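Local structure of N5-carboxyaminoimidazole ribonucleotide synthetase (Bacillus anthracis, 3QFF) at residues Y81-N85 with L107-Q111; F114-N118 with T129-V133; P149-T155 with E184-W190. The protein probably catalyses the ATP-dependent carboxylation of aminoimidazole ribonucleotide with bicarbonate, a step of purine biosynthesis, and binds ADP in an ATP-grasp nucleotide site. One frame throughout, in Å; residues are numbered along the deposited sequence.

Interaction 1 of 3, residues Y81-N85 with L107-Q111; sequences YEFEN and LSKTQ
Glu84 and Leu107 lie where the two backbones come nearest, with CA atoms 7.1 Å apart. Residues 81-85 leave the end of strand 78-81 as an irregular loop. Residues 107-111 take in the C-terminal part of a short helix that begins at Gln105. The chains are too far apart to pair, so side chains fill the gap. Leu107 makes the contact with the tyrosine ring. Its CD2 sits over one face of the Tyr81 ring, 4.1 Å from the centroid and 15° off the normal, a CH-pi contact. The other methyl, CD1, reaches the ring at Tyr81 CE2 (3.9 Å). CD1 also meets the backbone of the loop, 3.6 Å from Glu84 O. Tyr81 CG lies between the backbone N and the carbonyl carbon (chi1 57°), and the ring extends toward Leu107. Glu84 adds its CB and CG, both near Leu107 CD1, while its carboxylate goes on to a salt bridge with Arg278. Gln111 bends at chi2 (-72°), and its chain reaches Glu84 and Asn85. The contact joins a strand-end loop of the Rossmann-like preATP-grasp domain to a helix later in the same domain.

Interaction 2 of 3, residues F114-N118 with T129-V133; sequences FTEKN and TYRLV
Phe114 and Tyr130 meet where helix 113-122 packs on an edge strand of the four-stranded antiparallel sheet of the ATP-grasp fold. The axes of the two short segments pass 9.9 Å apart and run roughly antiparallel, at 149°. The tight part is the aromatic and aliphatic cluster. Leu132 CD1 lies over one face of the Phe114 ring, 4.1 Å from its centroid. Leu132 CB touches Phe114 CE1 at 3.6 Å. The two rings meet obliquely, with planes at 69°, and Phe114 CE1 comes to the edge of the Tyr130 ring. Lys117 runs along one face of that ring. Its CB sits 3.9 Å from the centroid, and CD lies over the CG end. CG of Lys117 is anti to the carbonyl carbon (chi1 -81°), which sends the chain along the ring. Its NZ then forms a salt bridge with Glu188. Thr129 is exposed and forms the loose end. Helix 136-146 covers the opposite face of the strand; Arg131 packs on it, and its NH1 bonds to Tyr130 O. Tyr130 OH has two possible acceptors, Glu121 OE1 and Asn118 OD1. Asn118 OD1 lies near the Tyr130 ring plane, 2.7 Å from OH.

Interaction 3 of 3, residues P149-T155 with E184-W190; sequences PSVLKTT and ECILEKW. With ADP (adenosine-5'-diphosphate), chain C.
Lys153 and Glu188 rise from the same face of two neighbouring antiparallel strands of the ATP-grasp fold and meet diagonally, beside the adenine and alpha-phosphate of the bound ADP. Backbone groups are satisfied in pairs. Val151 and Glu188 exchange N-H and C=O in both directions, and Lys153 and Ile186 do the same. The ladder is extended by Trp190 N to Pro149 O and, at the other end, by Thr155 N to Glu184 O (2.9 Å).

On this face Lys153 NZ has several partners. It gives hydrogen bonds to ADP N7 (3.0 Å) and ADP O2A (2.8 Å). It also forms a salt bridge with Glu188 (NZ to OE1 3.0 Å), with weak hydrogen bonds to both carboxylate oxygens. The lysine chain is extended beyond CG, which carries NZ to the nucleotide. Glu188 OE1 is also paired with Lys117, so two cations probably favour its charged form. The adenine amino group N6 is held twice, by Lys189 O at 2.8 Å and more loosely by Glu188 OE2 at 3.3 Å. Trp190 lays one ring face against ADP C2, while Val151 CG2 meets its edge and Pro149 CG packs on its CB. Glu184 OE1 is bonded to Gln134, Ser150 OG to Ser147 O and Thr154 OG1 to Thr156 O. Thr155 OG1 donates to Glu184 OE2 (2.6 Å), which accepts through its anti lone pair.

In the fold
Interaction 3 is the buried core contact, interaction 2 lies at the surface and interaction 1 is partly buried. Interactions 2 and 3 share one sheet, since strands 130-133 and 185-189 are neighbours in it, and their centres are about 9 Å apart. Val133 N to Cys185 O and Thr129 O to Lys189 N probably hydrogen-bond across this seam. Interaction 1 is about 18 Å from interaction 2, between centres, but helices 105-110 and 113-122 follow each other, and Lys109 O packs on Glu116 CB. Aliphatic groups lie over rings in interactions 1 and 2. Interaction 2 adds a ring-ring contact and the tyrosine hydroxyl, and interaction 3 rests on the backbone ladder and the charges at the nucleotide.

Interaction 1 of 3, residues Y81-N85 with L107-Q111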
loop_
_atom_site.group_PDB
_atom_site.type_symbol
_atom_site.label_atom_id
_atom_site.label_comp_id
_atom_site.label_asym_id
_atom_site.label_seq_id
_atom_site.Cartn_x
_atom_site.Cartn_y
_atom_site.Cartn_z
ATOM N N TYR A 81 -15.768 11.813 -2.568
ATOM C CA TYR A 81 -15.560 12.308 -3.927
ATOM C C TYR A 81 -14.094 12.586 -4.203
ATOM O O TYR A 81 -13.341 12.989 -3.309
ATOM C CB TYR A 81 -16.347 13.612 -4.136
ATOM C CG TYR A 81 -15.955 14.671 -3.124
ATOM C CD1 TYR A 81 -16.667 14.828 -1.933
ATOM C CD2 TYR A 81 -14.834 15.476 -3.336
ATOM C CE1 TYR A 81 -16.279 15.789 -0.981
ATOM C CE2 TYR A 81 -14.439 16.423 -2.400
ATOM C CZ TYR A 81 -15.159 16.576 -1.235
ATOM O OH TYR A 81 -14.746 17.515 -0.328
ATOM N N GLU A 82 -13.711 12.399 -5.463
ATOM C CA GLU A 82 -12.464 12.933 -6.002
ATOM C C GLU A 82 -12.810 14.155 -6.851
ATOM O O GLU A 82 -12.098 15.168 -6.838
ATOM C CB GLU A 82 -11.771 11.880 -6.872
ATOM C CG GLU A 82 -11.048 12.484 -8.084
ATOM C CD GLU A 82 -10.628 11.454 -9.087
ATOM O OE1 GLU A 82 -11.273 11.366 -10.154
ATOM O OE2 GLU A 82 -9.646 10.744 -8.808
ATOM N N PHE A 83 -13.910 14.043 -7.596
ATOM C CA PHE A 83 -14.364 15.125 -8.455
ATOM C C PHE A 83 -15.040 16.174 -7.587
ATOM O O PHE A 83 -15.923 15.856 -6.791
ATOM C CB PHE A 83 -15.305 14.605 -9.540
ATOM C CG PHE A 83 -15.830 15.688 -10.455
ATOM C CD1 PHE A 83 -17.165 16.104 -10.367
ATOM C CD2 PHE A 83 -14.986 16.308 -11.380
ATOM C CE1 PHE A 83 -17.661 17.118 -11.207
ATOM C CE2 PHE A 83 -15.472 17.326 -12.225
ATOM C CZ PHE A 83 -16.815 17.725 -12.135
ATOM N N GLU A 84 -14.592 17.418 -7.734
ATOM C CA GLU A 84 -14.977 18.496 -6.828
ATOM C C GLU A 84 -16.163 19.332 -7.318
ATOM O O GLU A 84 -16.902 19.897 -6.502
ATOM C CB GLU A 84 -13.787 19.412 -6.562
ATOM C CG GLU A 84 -12.727 18.819 -5.653
ATOM C CD GLU A 84 -11.442 19.615 -5.692
ATOM O OE1 GLU A 84 -11.125 20.269 -4.685
ATOM O OE2 GLU A 84 -10.748 19.594 -6.731
ATOM N N ASN A 85 -16.351 19.401 -8.633
ATOM C CA ASN A 85 -17.356 20.292 -9.199
ATOM C C ASN A 85 -18.760 19.671 -9.264
ATOM O O ASN A 85 -19.446 19.767 -10.271
ATOM C CB ASN A 85 -16.897 20.851 -10.560
ATOM C CG ASN A 85 -17.719 22.062 -11.003
ATOM O OD1 ASN A 85 -18.071 22.923 -10.193
ATOM N ND2 ASN A 85 -18.046 22.117 -12.296
ATOM N N LEU A 107 -16.600 21.980 0.713
ATOM C CA LEU A 107 -16.441 21.892 -0.734
ATOM C C LEU A 107 -16.911 23.182 -1.427
ATOM O O LEU A 107 -16.186 23.731 -2.264
ATOM C CB LEU A 107 -17.147 20.642 -1.286
ATOM C CG LEU A 107 -16.968 20.268 -2.767
ATOM C CD1 LEU A 107 -15.504 20.106 -3.158
ATOM C CD2 LEU A 107 -17.736 18.981 -3.067
ATOM N N SER A 108 -18.085 23.692 -1.052
ATOM C CA SER A 108 -18.608 24.926 -1.659
ATOM C C SER A 108 -17.692 26.148 -1.460
ATOM O O SER A 108 -17.495 26.945 -2.382
ATOM C CB SER A 108 -20.035 25.226 -1.186
ATOM O OG SER A 108 -20.030 25.931 0.039
ATOM N N LYS A 109 -17.118 26.272 -0.268
ATOM C CA LYS A 109 -16.173 27.355 0.022
ATOM C C LYS A 109 -14.897 27.300 -0.842
ATOM O O LYS A 109 -14.407 28.341 -1.303
ATOM C CB LYS A 109 -15.803 27.350 1.507
ATOM C CG LYS A 109 -16.964 27.646 2.462
ATOM C CD LYS A 109 -16.535 27.359 3.903
ATOM C CE LYS A 109 -17.647 27.664 4.908
ATOM N NZ LYS A 109 -17.172 27.395 6.316
ATOM N N THR A 110 -14.361 26.097 -1.060
ATOM C CA THR A 110 -13.082 25.935 -1.777
ATOM C C THR A 110 -13.250 26.023 -3.297
ATOM O O THR A 110 -12.271 26.031 -4.035
ATOM C CB THR A 110 -12.390 24.589 -1.447
ATOM O OG1 THR A 110 -13.230 23.503 -1.870
ATOM C CG2 THR A 110 -12.116 24.474 0.038
ATOM N N GLN A 111 -14.490 26.082 -3.762
ATOM C CA GLN A 111 -14.757 26.082 -5.202
ATOM C C GLN A 111 -14.682 27.461 -5.854
ATOM O O GLN A 111 -14.670 27.580 -7.081
ATOM C CB GLN A 111 -16.099 25.394 -5.479
ATOM C CG GLN A 111 -15.955 23.886 -5.523
ATOM C CD GLN A 111 -15.235 23.431 -6.778
ATOM O OE1 GLN A 111 -15.832 23.370 -7.861
ATOM N NE2 GLN A 111 -13.949 23.118 -6.647
#

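Interaction 2 of 3, residues F114-N118 with T129-V133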
loop_
_atom_site.group_PDB
_atom_site.type_symbol
_atom_site.label_atom_id
_atom_site.label_comp_id
_atom_site.label_asym_id
_atom_site.label_seq_id
_atom_site.Cartn_x
_atom_site.Cartn_y
_atom_site.Cartn_z
ATOM N N PHE A 114 -12.562 33.636 -4.344
ATOM C CA PHE A 114 -12.967 34.735 -3.464
ATOM C C PHE A 114 -13.599 34.222 -2.173
ATOM O O PHE A 114 -13.184 34.610 -1.085
ATOM C CB PHE A 114 -13.902 35.718 -4.189
ATOM C CG PHE A 114 -14.257 36.919 -3.366
ATOM C CD1 PHE A 114 -13.364 37.980 -3.249
ATOM C CD2 PHE A 114 -15.458 36.972 -2.678
ATOM C CE1 PHE A 114 -13.683 39.096 -2.478
ATOM C CE2 PHE A 114 -15.783 38.088 -1.899
ATOM C CZ PHE A 114 -14.883 39.144 -1.797
ATOM N N THR A 115 -14.594 33.346 -2.289
ATOM C CA THR A 115 -15.200 32.715 -1.109
ATOM C C THR A 115 -14.128 32.048 -0.241
ATOM O O THR A 115 -14.159 32.148 0.995
ATOM C CB THR A 115 -16.286 31.697 -1.515
ATOM O OG1 THR A 115 -17.177 32.330 -2.432
ATOM C CG2 THR A 115 -17.091 31.248 -0.318
ATOM N N GLU A 116 -13.174 31.402 -0.908
ATOM C CA GLU A 116 -12.103 30.658 -0.255
ATOM C C GLU A 116 -11.233 31.583 0.603
ATOM O O GLU A 116 -11.024 31.303 1.779
ATOM C CB GLU A 116 -11.257 29.917 -1.300
ATOM C CG GLU A 116 -10.109 29.060 -0.777
ATOM C CD GLU A 116 -9.415 28.298 -1.896
ATOM O OE1 GLU A 116 -8.977 28.932 -2.887
ATOM O OE2 GLU A 116 -9.323 27.057 -1.813
ATOM N N LYS A 117 -10.748 32.678 0.016
ATOM C CA LYS A 117 -9.949 33.658 0.761
ATOM C C LYS A 117 -10.696 34.292 1.940
ATOM O O LYS A 117 -10.117 34.447 3.033
ATOM C CB LYS A 117 -9.337 34.699 -0.179
ATOM C CG LYS A 117 -8.081 34.147 -0.847
ATOM C CD LYS A 117 -7.377 35.159 -1.716
ATOM C CE LYS A 117 -5.886 34.842 -1.812
ATOM N NZ LYS A 117 -5.627 33.428 -2.260
ATOM N N ASN A 118 -11.979 34.606 1.739
ATOM C CA ASN A 118 -12.819 35.132 2.815
ATOM C C ASN A 118 -12.909 34.155 3.975
ATOM O O ASN A 118 -12.835 34.562 5.137
ATOM C CB ASN A 118 -14.250 35.413 2.343
ATOM C CG ASN A 118 -14.356 36.633 1.455
ATOM O OD1 ASN A 118 -13.490 37.516 1.448
ATOM N ND2 ASN A 118 -15.440 36.698 0.701
ATOM N N THR A 129 -3.085 40.095 -0.069
ATOM C CA THR A 129 -4.139 41.081 -0.167
ATOM C C THR A 129 -4.787 40.950 -1.552
ATOM O O THR A 129 -4.115 40.658 -2.547
ATOM C CB THR A 129 -3.609 42.488 0.182
ATOM O OG1 THR A 129 -2.303 42.644 -0.359
ATOM C CG2 THR A 129 -3.461 42.638 1.687
ATOM N N TYR A 130 -6.108 41.059 -1.595
ATOM C CA TYR A 130 -6.853 40.680 -2.790
ATOM C C TYR A 130 -8.104 41.534 -2.944
ATOM O O TYR A 130 -8.610 42.087 -1.961
ATOM C CB TYR A 130 -7.227 39.187 -2.735
ATOM C CG TYR A 130 -8.174 38.836 -1.593
ATOM C CD1 TYR A 130 -7.707 38.697 -0.287
ATOM C CD2 TYR A 130 -9.547 38.664 -1.819
ATOM C CE1 TYR A 130 -8.576 38.386 0.770
ATOM C CE2 TYR A 130 -10.418 38.357 -0.769
ATOM C CZ TYR A 130 -9.927 38.222 0.516
ATOM O OH TYR A 130 -10.788 37.930 1.556
ATOM N N ARG A 131 -8.583 41.635 -4.188
ATOM C CA ARG A 131 -9.822 42.344 -4.518
ATOM C C ARG A 131 -10.651 41.553 -5.517
ATOM O O ARG A 131 -10.124 41.019 -6.504
ATOM C CB ARG A 131 -9.535 43.722 -5.136
ATOM C CG ARG A 131 -8.795 44.708 -4.254
ATOM C CD ARG A 131 -9.607 45.171 -3.053
ATOM N NE ARG A 131 -8.872 46.186 -2.298
ATOM C CZ ARG A 131 -8.096 45.948 -1.244
ATOM N NH1 ARG A 131 -7.938 44.713 -0.771
ATOM N NH2 ARG A 131 -7.480 46.964 -0.656
ATOM N N LEU A 132 -11.959 41.506 -5.274
ATOM C CA LEU A 132 -12.886 40.892 -6.221
ATOM C C LEU A 132 -12.979 41.760 -7.476
ATOM O O LEU A 132 -13.073 42.984 -7.371
ATOM C CB LEU A 132 -14.272 40.742 -5.587
ATOM C CG LEU A 132 -15.346 40.066 -6.426
ATOM C CD1 LEU A 132 -15.023 38.574 -6.609
ATOM C CD2 LEU A 132 -16.741 40.290 -5.804
ATOM N N VAL A 133 -12.945 41.125 -8.650
ATOM C CA VAL A 133 -13.073 41.839 -9.922
ATOM C C VAL A 133 -14.212 41.239 -10.750
ATOM O O VAL A 133 -14.113 40.114 -11.275
ATOM C CB VAL A 133 -11.737 41.865 -10.726
ATOM C CG1 VAL A 133 -11.939 42.462 -12.133
ATOM C CG2 VAL A 133 -10.676 42.652 -9.963
#

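Interaction 3 of 3, residues P149-T155 with E184-W190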
loop_
_atom_site.group_PDB
_atom_site.type_symbol
_atom_site.label_atom_id
_atom_site.label_comp_id
_atom_site.label_asym_id
_atom_site.label_seq_id
_atom_site.Cartn_x
_atom_site.Cartn_y
_atom_site.Cartn_z
ATOM N N PRO A 149 3.840 44.371 -8.705
ATOM C CA PRO A 149 3.186 43.343 -9.515
ATOM C C PRO A 149 1.953 42.710 -8.852
ATOM O O PRO A 149 1.771 42.821 -7.635
ATOM C CB PRO A 149 4.287 42.304 -9.713
ATOM C CG PRO A 149 5.159 42.447 -8.530
ATOM C CD PRO A 149 5.095 43.880 -8.105
ATOM N N SER A 150 1.123 42.060 -9.670
ATOM C CA SER A 150 -0.128 41.446 -9.225
ATOM C C SER A 150 -0.505 40.281 -10.119
ATOM O O SER A 150 0.090 40.080 -11.181
ATOM C CB SER A 150 -1.264 42.472 -9.217
ATOM O OG SER A 150 -1.123 43.382 -8.141
ATOM N N VAL A 151 -1.496 39.512 -9.681
ATOM C CA VAL A 151 -1.988 38.379 -10.443
ATOM C C VAL A 151 -3.519 38.405 -10.504
ATOM O O VAL A 151 -4.192 38.477 -9.469
ATOM C CB VAL A 151 -1.516 37.039 -9.837
ATOM C CG1 VAL A 151 -1.855 35.893 -10.759
ATOM C CG2 VAL A 151 -0.010 37.072 -9.554
ATOM N N LEU A 152 -4.052 38.357 -11.722
ATOM C CA LEU A 152 -5.483 38.241 -11.932
ATOM C C LEU A 152 -5.820 36.792 -12.221
ATOM O O LEU A 152 -5.318 36.228 -13.180
ATOM C CB LEU A 152 -5.932 39.122 -13.101
ATOM C CG LEU A 152 -7.443 39.284 -13.291
ATOM C CD1 LEU A 152 -8.042 40.082 -12.144
ATOM C CD2 LEU A 152 -7.711 39.971 -14.621
ATOM N N LYS A 153 -6.659 36.194 -11.383
ATOM C CA LYS A 153 -7.083 34.808 -11.578
ATOM C C LYS A 153 -8.605 34.747 -11.622
ATOM O O LYS A 153 -9.268 35.554 -10.975
ATOM C CB LYS A 153 -6.577 33.909 -10.442
ATOM C CG LYS A 153 -5.234 34.299 -9.849
ATOM C CD LYS A 153 -4.732 33.228 -8.876
ATOM C CE LYS A 153 -3.648 33.800 -7.975
ATOM N NZ LYS A 153 -3.473 33.008 -6.721
ATOM N N THR A 154 -9.154 33.798 -12.380
ATOM C CA THR A 154 -10.600 33.568 -12.374
ATOM C C THR A 154 -10.999 32.953 -11.032
ATOM O O THR A 154 -10.239 32.177 -10.459
ATOM C CB THR A 154 -11.061 32.625 -13.507
ATOM O OG1 THR A 154 -10.438 31.343 -13.350
ATOM C CG2 THR A 154 -10.718 33.199 -14.876
ATOM N N THR A 155 -12.184 33.299 -10.535
ATOM C CA THR A 155 -12.637 32.797 -9.234
ATOM C C THR A 155 -13.014 31.316 -9.270
ATOM O O THR A 155 -12.920 30.629 -8.259
ATOM C CB THR A 155 -13.832 33.605 -8.671
ATOM O OG1 THR A 155 -14.872 33.675 -9.652
ATOM C CG2 THR A 155 -13.405 35.016 -8.274
ATOM N N GLU A 184 -15.517 36.193 -13.954
ATOM C CA GLU A 184 -15.322 36.787 -12.644
ATOM C C GLU A 184 -13.940 36.398 -12.136
ATOM O O GLU A 184 -13.547 35.224 -12.202
ATOM C CB GLU A 184 -16.383 36.291 -11.665
ATOM C CG GLU A 184 -16.230 36.876 -10.261
ATOM C CD GLU A 184 -17.178 36.255 -9.253
ATOM O OE1 GLU A 184 -18.163 36.931 -8.874
ATOM O OE2 GLU A 184 -16.936 35.093 -8.842
ATOM N N CYS A 185 -13.231 37.392 -11.620
ATOM C CA CYS A 185 -11.851 37.249 -11.195
ATOM C C CYS A 185 -11.557 37.790 -9.797
ATOM O O CYS A 185 -12.390 38.431 -9.141
ATOM C CB CYS A 185 -10.936 37.941 -12.210
ATOM S SG CYS A 185 -10.911 37.130 -13.825
ATOM N N ILE A 186 -10.342 37.503 -9.355
ATOM C CA ILE A 186 -9.772 38.094 -8.179
ATOM C C ILE A 186 -8.396 38.628 -8.591
ATOM O O ILE A 186 -7.701 37.997 -9.381
ATOM C CB ILE A 186 -9.673 37.031 -7.032
ATOM C CG1 ILE A 186 -9.313 37.666 -5.701
ATOM C CG2 ILE A 186 -8.692 35.888 -7.371
ATOM C CD1 ILE A 186 -9.156 36.617 -4.592
ATOM N N LEU A 187 -8.024 39.793 -8.080
ATOM C CA LEU A 187 -6.660 40.279 -8.231
ATOM C C LEU A 187 -5.953 40.202 -6.886
ATOM O O LEU A 187 -6.471 40.696 -5.886
ATOM C CB LEU A 187 -6.626 41.715 -8.754
ATOM C CG LEU A 187 -5.236 42.265 -9.138
ATOM C CD1 LEU A 187 -4.894 41.871 -10.554
ATOM C CD2 LEU A 187 -5.174 43.781 -8.993
ATOM N N GLU A 188 -4.770 39.587 -6.879
ATOM C CA GLU A 188 -3.970 39.425 -5.664
ATOM C C GLU A 188 -2.634 40.147 -5.767
ATOM O O GLU A 188 -2.009 40.142 -6.833
ATOM C CB GLU A 188 -3.664 37.952 -5.421
ATOM C CG GLU A 188 -4.864 37.043 -5.239
ATOM C CD GLU A 188 -4.445 35.599 -5.015
ATOM O OE1 GLU A 188 -5.307 34.706 -5.135
ATOM O OE2 GLU A 188 -3.245 35.353 -4.740
ATOM N N LYS A 189 -2.189 40.737 -4.659
ATOM C CA LYS A 189 -0.820 41.245 -4.555
ATOM C C LYS A 189 0.175 40.123 -4.784
ATOM O O LYS A 189 -0.010 39.008 -4.298
ATOM C CB LYS A 189 -0.555 41.876 -3.189
ATOM C CG LYS A 189 -0.448 43.386 -3.193
ATOM C CD LYS A 189 -0.163 43.911 -1.793
ATOM C CE LYS A 189 -0.552 45.380 -1.651
ATOM N NZ LYS A 189 -1.147 45.664 -0.314
ATOM N N TRP A 190 1.221 40.425 -5.543
ATOM C CA TRP A 190 2.318 39.494 -5.755
ATOM C C TRP A 190 3.034 39.254 -4.436
ATOM O O TRP A 190 3.447 40.200 -3.760
ATOM C CB TRP A 190 3.296 40.057 -6.787
ATOM C CG TRP A 190 4.457 39.160 -7.102
ATOM C CD1 TRP A 190 5.716 39.212 -6.553
ATOM C CD2 TRP A 190 4.475 38.088 -8.051
ATOM N NE1 TRP A 190 6.510 38.228 -7.100
ATOM C CE2 TRP A 190 5.777 37.527 -8.025
ATOM C CE3 TRP A 190 3.519 37.545 -8.923
ATOM C CZ2 TRP A 190 6.144 36.443 -8.833
ATOM C CZ3 TRP A 190 3.886 36.467 -9.729
ATOM C CH2 TRP A 190 5.190 35.928 -9.676
HETATM P PB ADP C . -3.814 27.128 -9.709
HETATM O O1B ADP C . -3.922 27.097 -11.216
HETATM O O2B ADP C . -5.157 27.022 -9.019
HETATM O O3B ADP C . -2.752 26.201 -9.167
HETATM P PA ADP C . -2.545 29.178 -8.068
HETATM O O1A ADP C . -2.033 28.019 -7.238
HETATM O O2A ADP C . -3.383 30.260 -7.428
HETATM O O3A ADP C . -3.315 28.641 -9.391
HETATM O "O5'" ADP C . -1.269 29.925 -8.698
HETATM C "C5'" ADP C . -0.438 29.247 -9.639
HETATM C "C4'" ADP C . 1.007 29.671 -9.431
HETATM O "O4'" ADP C . 1.111 31.088 -9.592
HETATM C "C3'" ADP C . 1.498 29.355 -8.026
HETATM O "O3'" ADP C . 2.205 28.112 -7.995
HETATM C "C2'" ADP C . 2.390 30.527 -7.669
HETATM O "O2'" ADP C . 3.753 30.209 -7.969
HETATM C "C1'" ADP C . 1.941 31.662 -8.576
HETATM N N9 ADP C . 1.170 32.668 -7.793
HETATM C C8 ADP C . -0.168 32.678 -7.614
HETATM N N7 ADP C . -0.556 33.730 -6.852
HETATM C C5 ADP C . 0.548 34.424 -6.528
HETATM C C6 ADP C . 0.849 35.647 -5.740
HETATM N N6 ADP C . -0.137 36.355 -5.134
HETATM N N1 ADP C . 2.148 36.028 -5.650
HETATM C C2 ADP C . 3.141 35.338 -6.243
HETATM N N3 ADP C . 2.936 34.224 -6.969
HETATM C C4 ADP C . 1.685 33.725 -7.150
#